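DNA endonuclease I-CeuI (Chlamydomonas eugametos, PDB 2EX5) cuts DNA at a degenerate site of 17-19 base pairs as a magnesium-dependent LAGLIDADG homodimer, leaving a staggered break that starts intron homing. Local coordinates at residues S68-V80 with G195-R207. The protein carries 1 engineered substitution. Sequence-based numbering, arbitrary orientation.
Sequences STKKLATSKFGLV and GFPNLEAAQDFAR. With nucleotides of chain B.
Phe196 lies between Lys71, Leu79 and Thr69. Lys71 NZ sits over one face of its ring, 3.9 Å from the centroid and 30° off the normal, a cation-pi contact, and the same ammonium gives a weak hydrogen bond to Gly195 O. Bends at chi3 and chi4 fold the lysine chain back to this spot, while its CG packs 3.8 Å from Phe205 CZ. Leu79 CD1 comes obliquely to the Phe196 ring, 3.7 Å from CZ, and also meets Phe205 CD2; CD2 of the same leucine rests on Ala206 CB. The Thr69 side chain runs at about a right angle to that of Phe196 and sets its CG2 methyl against CD1 and CE1, 3.8 Å from each, and Thr69 O lies at the ring edge. An alanine in place of Phe196 would probably leave a gap beside Leu79 CD1 and Thr69 CG2 and deprive the Lys71 ammonium of its aromatic face. Gly78 O lies at the edge of the Phe205 ring, near its plane, 3.5 Å from CE2; a side chain at Gly78 would collide with this ring. The C-terminal helix 199-206 thus packs beside the turn end of the hairpin formed by strands 63-71 and 79-90, part of the antiparallel sheet with which LAGLIDADG endonucleases read DNA. Gly195 N and Thr69 N donate to OP1 (2.9 Å) and OP2 (3.0 Å) of DC19 of chain B, and Ser68 OG adds a bond to OP2, so both segments grip one phosphate. Water 1 links that phosphate with Phe196 N and Thr69 O. Lys70, whose CB is directed away from residues 195-207, reaches the guanine of DG20 of chain B, its NZ 2.6 Å from N7. Further out, Asn198 caps the helix through OD1 and Ala201 N, Arg186 bonds Phe196 O, and Trp182 of helix 171-185 touches Thr69.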
ATOM      1  N   SER C  68     -21.035   0.638  -1.601  1.00 27.99           N
ATOM      2  CA  SER C  68     -21.661   1.916  -1.524  1.00 28.95           C
ATOM      3  C   SER C  68     -23.205   1.858  -1.496  1.00 29.21           C
ATOM      4  O   SER C  68     -23.812   0.965  -2.110  1.00 27.94           O
ATOM      5  CB  SER C  68     -21.082   2.744  -2.652  1.00 30.26           C
ATOM      6  OG  SER C  68     -21.920   3.858  -2.780  1.00 37.28           O
ATOM      7  N   THR C  69     -23.861   2.774  -0.748  1.00 30.31           N
ATOM      8  CA  THR C  69     -25.293   2.765  -0.669  1.00 32.65           C
ATOM      9  C   THR C  69     -25.784   4.132  -0.986  1.00 35.49           C
ATOM     10  O   THR C  69     -25.470   5.081  -0.281  1.00 35.10           O
ATOM     11  CB  THR C  69     -25.835   2.269   0.696  1.00 32.41           C
ATOM     12  OG1 THR C  69     -25.535   0.898   0.823  1.00 32.34           O
ATOM     13  CG2 THR C  69     -27.399   2.382   0.775  1.00 31.33           C
ATOM     14  N   LYS C  70     -26.598   4.228  -2.044  1.00 37.07           N
ATOM     15  CA  LYS C  70     -26.847   5.523  -2.686  1.00 38.28           C
ATOM     16  C   LYS C  70     -28.243   5.612  -3.251  1.00 38.82           C
ATOM     17  O   LYS C  70     -28.859   4.620  -3.600  1.00 38.26           O
ATOM     18  CB  LYS C  70     -25.816   5.762  -3.785  1.00 38.80           C
ATOM     19  CG  LYS C  70     -25.822   4.539  -4.701  1.00 40.67           C
ATOM     20  CD  LYS C  70     -25.036   4.709  -5.986  1.00 41.83           C
ATOM     21  CE  LYS C  70     -23.550   4.641  -5.816  1.00 41.47           C
ATOM     22  NZ  LYS C  70     -23.151   4.439  -7.238  1.00 42.89           N
ATOM     23  N   LYS C  71     -28.761   6.830  -3.317  1.00 41.44           N
ATOM     24  CA  LYS C  71     -30.124   7.001  -3.801  1.00 44.30           C
ATOM     25  C   LYS C  71     -30.126   6.736  -5.305  1.00 45.95           C
ATOM     26  O   LYS C  71     -29.247   7.253  -6.039  1.00 45.15           O
ATOM     27  CB  LYS C  71     -30.641   8.423  -3.519  1.00 44.90           C
ATOM     28  CG  LYS C  71     -31.285   8.588  -2.170  1.00 45.77           C
ATOM     29  CD  LYS C  71     -31.496  10.053  -1.910  1.00 47.28           C
ATOM     30  CE  LYS C  71     -30.359  10.597  -1.032  1.00 50.75           C
ATOM     31  NZ  LYS C  71     -29.836   9.552  -0.034  1.00 51.45           N
ATOM     32  N   LEU C  72     -31.118   5.959  -5.740  1.00 46.89           N
ATOM     33  CA  LEU C  72     -31.444   5.833  -7.116  1.00 49.56           C
ATOM     34  C   LEU C  72     -32.965   5.861  -7.236  1.00 50.98           C
ATOM     35  O   LEU C  72     -33.607   4.852  -6.942  1.00 50.89           O
ATOM     36  CB  LEU C  72     -30.922   4.513  -7.608  1.00 50.01           C
ATOM     37  CG  LEU C  72     -30.500   4.464  -9.061  1.00 51.36           C
ATOM     38  CD1 LEU C  72     -29.964   3.076  -9.455  1.00 50.22           C
ATOM     39  CD2 LEU C  72     -31.679   4.875  -9.903  1.00 50.28           C
ATOM     40  N   ALA C  73     -33.517   6.993  -7.710  1.00 52.19           N
ATOM     41  CA  ALA C  73     -34.988   7.255  -7.818  1.00 52.64           C
ATOM     42  C   ALA C  73     -35.835   6.172  -8.485  1.00 52.63           C
ATOM     43  O   ALA C  73     -36.957   5.865  -8.021  1.00 53.64           O
ATOM     44  CB  ALA C  73     -35.235   8.593  -8.488  1.00 53.13           C
ATOM     45  N   THR C  74     -35.276   5.587  -9.538  1.00 52.68           N
ATOM     46  CA  THR C  74     -35.914   4.577 -10.348  1.00 52.64           C
ATOM     47  C   THR C  74     -35.866   3.103  -9.809  1.00 53.78           C
ATOM     48  O   THR C  74     -36.339   2.150 -10.495  1.00 54.55           O
ATOM     49  CB  THR C  74     -35.255   4.621 -11.759  1.00 52.36           C
ATOM     50  OG1 THR C  74     -36.198   4.184 -12.745  1.00 53.76           O
ATOM     51  CG2 THR C  74     -33.971   3.809 -11.854  1.00 49.56           C
ATOM     52  N   SER C  75     -35.281   2.883  -8.622  1.00 52.65           N
ATOM     53  CA  SER C  75     -35.058   1.518  -8.197  1.00 52.42           C
ATOM     54  C   SER C  75     -36.237   1.069  -7.371  1.00 51.60           C
ATOM     55  O   SER C  75     -36.991   1.898  -6.783  1.00 52.67           O
ATOM     56  CB  SER C  75     -33.715   1.360  -7.458  1.00 53.00           C
ATOM     57  OG  SER C  75     -33.678   2.210  -6.323  1.00 54.94           O
ATOM     58  N   LYS C  76     -36.430  -0.234  -7.307  1.00 50.08           N
ATOM     59  CA  LYS C  76     -37.507  -0.766  -6.458  1.00 49.05           C
ATOM     60  C   LYS C  76     -37.713  -0.079  -5.079  1.00 48.60           C
ATOM     61  O   LYS C  76     -38.881   0.038  -4.612  1.00 48.64           O
ATOM     62  CB  LYS C  76     -37.358  -2.280  -6.265  1.00 49.20           C
ATOM     63  CG  LYS C  76     -38.539  -2.862  -5.560  1.00 48.87           C
ATOM     64  CD  LYS C  76     -38.858  -4.207  -6.067  1.00 49.72           C
ATOM     65  CE  LYS C  76     -39.826  -4.882  -5.155  1.00 48.89           C
ATOM     66  NZ  LYS C  76     -39.814  -6.363  -5.466  1.00 51.10           N
ATOM     67  N   PHE C  77     -36.605   0.301  -4.407  1.00 47.06           N
ATOM     68  CA  PHE C  77     -36.649   0.944  -3.075  1.00 44.95           C
ATOM     69  C   PHE C  77     -36.018   2.319  -2.976  1.00 44.49           C
ATOM     70  O   PHE C  77     -35.988   2.914  -1.873  1.00 46.02           O
ATOM     71  CB  PHE C  77     -36.151   0.038  -1.998  1.00 43.42           C
ATOM     72  CG  PHE C  77     -36.854  -1.315  -1.977  1.00 45.24           C
ATOM     73  CD1 PHE C  77     -36.169  -2.490  -2.306  1.00 46.55           C
ATOM     74  CD2 PHE C  77     -38.207  -1.417  -1.663  1.00 45.93           C
ATOM     75  CE1 PHE C  77     -36.786  -3.725  -2.275  1.00 47.05           C
ATOM     76  CE2 PHE C  77     -38.861  -2.664  -1.645  1.00 46.53           C
ATOM     77  CZ  PHE C  77     -38.133  -3.814  -1.949  1.00 47.44           C
ATOM     78  N   GLY C  78     -35.525   2.857  -4.102  1.00 42.83           N
ATOM     79  CA  GLY C  78     -35.052   4.263  -4.104  1.00 40.21           C
ATOM     80  C   GLY C  78     -33.597   4.373  -3.767  1.00 38.77           C
ATOM     81  O   GLY C  78     -33.011   5.436  -3.802  1.00 37.64           O
ATOM     82  N   LEU C  79     -33.001   3.229  -3.473  1.00 37.30           N
ATOM     83  CA  LEU C  79     -31.604   3.188  -3.143  1.00 36.05           C
ATOM     84  C   LEU C  79     -30.944   1.914  -3.694  1.00 33.65           C
ATOM     85  O   LEU C  79     -31.589   0.913  -3.909  1.00 34.22           O
ATOM     86  CB  LEU C  79     -31.377   3.393  -1.634  1.00 35.07           C
ATOM     87  CG  LEU C  79     -31.477   2.241  -0.664  1.00 36.01           C
ATOM     88  CD1 LEU C  79     -31.405   2.817   0.861  1.00 36.42           C
ATOM     89  CD2 LEU C  79     -32.760   1.564  -0.878  1.00 36.89           C
ATOM     90  N   VAL C  80     -29.660   1.966  -3.950  1.00 32.06           N
ATOM     91  CA  VAL C  80     -28.975   0.738  -4.483  1.00 31.71           C
ATOM     92  C   VAL C  80     -27.751   0.512  -3.600  1.00 29.22           C
ATOM     93  O   VAL C  80     -27.156   1.478  -3.156  1.00 28.24           O
ATOM     94  CB  VAL C  80     -28.525   0.884  -5.959  1.00 31.85           C
ATOM     95  CG1 VAL C  80     -27.719   2.209  -6.132  1.00 32.18           C
ATOM     96  CG2 VAL C  80     -27.622  -0.355  -6.401  1.00 34.57           C
ATOM     97  N   GLY C 195     -24.023   8.972   1.430  1.00 33.34           N
ATOM     98  CA  GLY C 195     -25.354   8.887   0.906  1.00 31.61           C
ATOM     99  C   GLY C 195     -26.344   8.758   2.104  1.00 31.27           C
ATOM    100  O   GLY C 195     -27.423   9.347   2.026  1.00 31.68           O
ATOM    101  N   PHE C 196     -26.005   7.931   3.132  1.00 29.39           N
ATOM    102  CA  PHE C 196     -26.771   7.825   4.428  1.00 30.40           C
ATOM    103  C   PHE C 196     -25.931   8.030   5.693  1.00 31.49           C
ATOM    104  O   PHE C 196     -24.797   7.457   5.841  1.00 32.01           O
ATOM    105  CB  PHE C 196     -27.669   6.578   4.543  1.00 27.47           C
ATOM    106  CG  PHE C 196     -28.656   6.471   3.404  1.00 30.65           C
ATOM    107  CD1 PHE C 196     -28.295   5.840   2.181  1.00 27.38           C
ATOM    108  CD2 PHE C 196     -29.930   7.052   3.500  1.00 28.63           C
ATOM    109  CE1 PHE C 196     -29.150   5.777   1.136  1.00 27.57           C
ATOM    110  CE2 PHE C 196     -30.838   7.006   2.416  1.00 30.99           C
ATOM    111  CZ  PHE C 196     -30.450   6.367   1.202  1.00 30.17           C
ATOM    112  N   PRO C 197     -26.478   8.857   6.639  1.00 31.24           N
ATOM    113  CA  PRO C 197     -25.824   9.177   7.915  1.00 30.55           C
ATOM    114  C   PRO C 197     -25.444   7.940   8.676  1.00 29.25           C
ATOM    115  O   PRO C 197     -24.440   7.976   9.369  1.00 29.16           O
ATOM    116  CB  PRO C 197     -26.967   9.858   8.758  1.00 32.41           C
ATOM    117  CG  PRO C 197     -27.956  10.236   7.866  1.00 32.42           C
ATOM    118  CD  PRO C 197     -27.780   9.523   6.527  1.00 32.36           C
ATOM    119  N   ASN C 198     -26.332   6.945   8.641  1.00 28.15           N
ATOM    120  CA  ASN C 198     -26.218   5.810   9.492  1.00 29.79           C
ATOM    121  C   ASN C 198     -27.127   4.742   9.046  1.00 30.09           C
ATOM    122  O   ASN C 198     -27.848   4.929   8.113  1.00 27.79           O
ATOM    123  CB  ASN C 198     -26.461   6.123  11.017  1.00 31.65           C
ATOM    124  CG  ASN C 198     -27.958   6.458  11.384  1.00 32.79           C
ATOM    125  OD1 ASN C 198     -28.837   6.703  10.518  1.00 32.00           O
ATOM    126  ND2 ASN C 198     -28.221   6.468  12.722  1.00 33.43           N
ATOM    127  N   LEU C 199     -27.085   3.590   9.706  1.00 30.02           N
ATOM    128  CA  LEU C 199     -27.932   2.462   9.331  1.00 30.52           C
ATOM    129  C   LEU C 199     -29.486   2.688   9.365  1.00 33.62           C
ATOM    130  O   LEU C 199     -30.259   2.252   8.431  1.00 35.41           O
ATOM    131  CB  LEU C 199     -27.474   1.260  10.197  1.00 27.81           C
ATOM    132  CG  LEU C 199     -28.305  -0.002  10.005  1.00 28.16           C
ATOM    133  CD1 LEU C 199     -28.223  -0.568   8.512  1.00 29.23           C
ATOM    134  CD2 LEU C 199     -28.072  -1.086  10.911  1.00 26.63           C
ATOM    135  N   GLU C 200     -29.965   3.372  10.423  1.00 36.17           N
ATOM    136  CA  GLU C 200     -31.374   3.588  10.661  1.00 36.50           C
ATOM    137  C   GLU C 200     -32.009   4.404   9.561  1.00 35.69           C
ATOM    138  O   GLU C 200     -33.101   4.084   9.105  1.00 35.90           O
ATOM    139  CB  GLU C 200     -31.553   4.362  12.008  1.00 41.00           C
ATOM    140  CG  GLU C 200     -31.400   3.561  13.361  1.00 44.04           C
ATOM    141  CD  GLU C 200     -29.966   3.053  13.695  1.00 47.67           C
ATOM    142  OE1 GLU C 200     -28.930   3.500  13.105  1.00 48.83           O
ATOM    143  OE2 GLU C 200     -29.884   2.158  14.572  1.00 50.81           O
ATOM    144  N   ALA C 201     -31.379   5.535   9.238  1.00 33.88           N
ATOM    145  CA  ALA C 201     -31.762   6.374   8.182  1.00 33.62           C
ATOM    146  C   ALA C 201     -31.939   5.624   6.837  1.00 34.90           C
ATOM    147  O   ALA C 201     -32.835   5.986   6.051  1.00 35.92           O
ATOM    148  CB  ALA C 201     -30.736   7.497   8.049  1.00 32.52           C
ATOM    149  N   ALA C 202     -31.124   4.594   6.587  1.00 34.06           N
ATOM    150  CA  ALA C 202     -31.149   3.841   5.305  1.00 34.41           C
ATOM    151  C   ALA C 202     -32.277   2.823   5.295  1.00 36.33           C
ATOM    152  O   ALA C 202     -33.020   2.673   4.273  1.00 38.08           O
ATOM    153  CB  ALA C 202     -29.794   3.167   5.018  1.00 28.68           C
ATOM    154  N   GLN C 203     -32.417   2.099   6.411  1.00 37.12           N
ATOM    155  CA  GLN C 203     -33.609   1.309   6.605  1.00 38.66           C
ATOM    156  C   GLN C 203     -34.928   2.141   6.553  1.00 40.70           C
ATOM    157  O   GLN C 203     -35.902   1.613   6.053  1.00 43.12           O
ATOM    158  CB  GLN C 203     -33.508   0.546   7.925  1.00 37.12           C
ATOM    159  CG  GLN C 203     -32.323  -0.413   8.035  1.00 38.23           C
ATOM    160  CD  GLN C 203     -32.005  -0.821   9.464  1.00 36.78           C
ATOM    161  OE1 GLN C 203     -32.037  -0.006  10.392  1.00 40.24           O
ATOM    162  NE2 GLN C 203     -31.698  -2.060   9.640  1.00 35.27           N
ATOM    163  N   ASP C 204     -34.953   3.407   7.024  1.00 40.52           N
ATOM    164  CA  ASP C 204     -36.183   4.215   7.086  1.00 41.97           C
ATOM    165  C   ASP C 204     -36.535   4.623   5.666  1.00 42.76           C
ATOM    166  O   ASP C 204     -37.688   4.668   5.275  1.00 43.01           O
ATOM    167  CB  ASP C 204     -36.023   5.595   7.869  1.00 42.95           C
ATOM    168  CG  ASP C 204     -35.927   5.488   9.427  1.00 45.20           C
ATOM    169  OD1 ASP C 204     -36.191   4.392  10.015  1.00 47.30           O
ATOM    170  OD2 ASP C 204     -35.522   6.540  10.065  1.00 45.82           O
ATOM    171  N   PHE C 205     -35.528   5.064   4.934  1.00 43.36           N
ATOM    172  CA  PHE C 205     -35.722   5.505   3.550  1.00 43.54           C
ATOM    173  C   PHE C 205     -36.269   4.372   2.660  1.00 43.42           C
ATOM    174  O   PHE C 205     -37.169   4.557   1.840  1.00 41.91           O
ATOM    175  CB  PHE C 205     -34.394   6.074   3.001  1.00 43.83           C
ATOM    176  CG  PHE C 205     -34.511   6.627   1.612  1.00 44.70           C
ATOM    177  CD1 PHE C 205     -34.833   7.945   1.419  1.00 44.41           C
ATOM    178  CD2 PHE C 205     -34.351   5.801   0.502  1.00 45.59           C
ATOM    179  CE1 PHE C 205     -34.968   8.440   0.148  1.00 46.40           C
ATOM    180  CE2 PHE C 205     -34.489   6.290  -0.764  1.00 45.44           C
ATOM    181  CZ  PHE C 205     -34.779   7.602  -0.944  1.00 46.55           C
ATOM    182  N   ALA C 206     -35.736   3.180   2.865  1.00 43.99           N
ATOM    183  CA  ALA C 206     -36.160   2.037   2.097  1.00 43.50           C
ATOM    184  C   ALA C 206     -37.612   1.759   2.463  1.00 44.18           C
ATOM    185  O   ALA C 206     -38.456   1.465   1.578  1.00 44.16           O
ATOM    186  CB  ALA C 206     -35.274   0.842   2.413  1.00 43.88           C
ATOM    187  N   ARG C 207     -37.944   1.865   3.753  1.00 44.23           N
ATOM    188  CA  ARG C 207     -39.389   1.676   4.090  1.00 44.28           C
ATOM    189  C   ARG C 207     -40.290   2.851   3.669  1.00 44.89           C
ATOM    190  O   ARG C 207     -41.317   2.499   3.190  1.00 45.52           O
ATOM    191  CB  ARG C 207     -39.664   1.221   5.523  1.00 44.77           C
ATOM    192  CG  ARG C 207     -38.862   0.050   6.018  1.00 44.09           C
ATOM    193  CD  ARG C 207     -39.321  -0.431   7.385  1.00 45.60           C
ATOM    194  NE  ARG C 207     -39.260  -1.888   7.383  1.00 47.41           N
ATOM    195  CZ  ARG C 207     -38.451  -2.623   8.138  1.00 48.56           C
ATOM    196  NH1 ARG C 207     -38.443  -3.948   7.994  1.00 49.02           N
ATOM    197  NH2 ARG C 207     -37.649  -2.050   9.029  1.00 49.90           N
ATOM    198  OXT ARG C 207     -40.119   4.094   3.692  1.00 45.19           O
TER
ATOM    199  P    DC B  19     -21.314   6.438  -0.064  1.00 28.04           P
ATOM    200  OP1  DC B  19     -21.856   7.097   1.165  1.00 32.23           O
ATOM    201  OP2  DC B  19     -21.965   5.092  -0.317  1.00 24.45           O
ATOM    202  O5'  DC B  19     -21.421   7.385  -1.298  1.00 28.20           O
ATOM    203  C5'  DC B  19     -20.766   8.633  -1.277  1.00 30.38           C
ATOM    204  C4'  DC B  19     -21.305   9.420  -2.474  1.00 30.67           C
ATOM    205  O4'  DC B  19     -20.504   9.048  -3.632  1.00 33.78           O
ATOM    206  C3'  DC B  19     -22.727   9.092  -2.875  1.00 33.97           C
ATOM    207  O3'  DC B  19     -23.320  10.398  -3.048  1.00 36.39           O
ATOM    208  C2'  DC B  19     -22.601   8.260  -4.188  1.00 32.87           C
ATOM    209  C1'  DC B  19     -21.235   8.684  -4.761  1.00 32.04           C
ATOM    210  N1   DC B  19     -20.373   7.569  -5.427  1.00 31.81           N
ATOM    211  C2   DC B  19     -19.924   7.773  -6.706  1.00 31.40           C
ATOM    212  O2   DC B  19     -20.278   8.822  -7.302  1.00 31.02           O
ATOM    213  N3   DC B  19     -19.198   6.783  -7.318  1.00 31.45           N
ATOM    214  C4   DC B  19     -18.900   5.637  -6.740  1.00 31.80           C
ATOM    215  N4   DC B  19     -18.147   4.768  -7.449  1.00 30.34           N
ATOM    216  C5   DC B  19     -19.335   5.407  -5.414  1.00 30.53           C
ATOM    217  C6   DC B  19     -20.067   6.378  -4.826  1.00 31.71           C
ATOM    218  P    DG B  20     -24.656  10.688  -3.900  1.00 39.80           P
ATOM    219  OP1  DG B  20     -24.952  12.093  -3.530  1.00 44.22           O
ATOM    220  OP2  DG B  20     -25.724   9.682  -3.817  1.00 38.37           O
ATOM    221  O5'  DG B  20     -24.173  10.886  -5.433  1.00 43.42           O
ATOM    222  C5'  DG B  20     -23.254  11.903  -5.963  1.00 42.69           C
ATOM    223  C4'  DG B  20     -23.622  11.935  -7.435  1.00 46.33           C
ATOM    224  O4'  DG B  20     -22.854  10.962  -8.237  1.00 44.84           O
ATOM    225  C3'  DG B  20     -25.135  11.685  -7.682  1.00 45.51           C
ATOM    226  O3'  DG B  20     -25.645  12.854  -8.320  1.00 52.02           O
ATOM    227  C2'  DG B  20     -25.251  10.476  -8.577  1.00 42.79           C
ATOM    228  C1'  DG B  20     -23.811  10.189  -9.017  1.00 42.24           C
ATOM    229  N9   DG B  20     -23.323   8.816  -8.896  1.00 39.84           N
ATOM    230  C8   DG B  20     -23.492   7.979  -7.842  1.00 39.82           C
ATOM    231  N7   DG B  20     -22.861   6.849  -8.047  1.00 37.92           N
ATOM    232  C5   DG B  20     -22.285   6.956  -9.298  1.00 37.48           C
ATOM    233  C6   DG B  20     -21.535   6.009 -10.025  1.00 38.67           C
ATOM    234  O6   DG B  20     -21.189   4.888  -9.651  1.00 41.31           O
ATOM    235  N1   DG B  20     -21.143   6.466 -11.245  1.00 37.17           N
ATOM    236  C2   DG B  20     -21.464   7.694 -11.698  1.00 38.59           C
ATOM    237  N2   DG B  20     -20.968   7.962 -12.932  1.00 39.61           N
ATOM    238  N3   DG B  20     -22.217   8.588 -11.027  1.00 38.25           N
ATOM    239  C4   DG B  20     -22.552   8.149  -9.823  1.00 37.78           C
TER
HETATM  240  O   HOH W   1     -23.939   5.774   2.356  1.00 31.62           O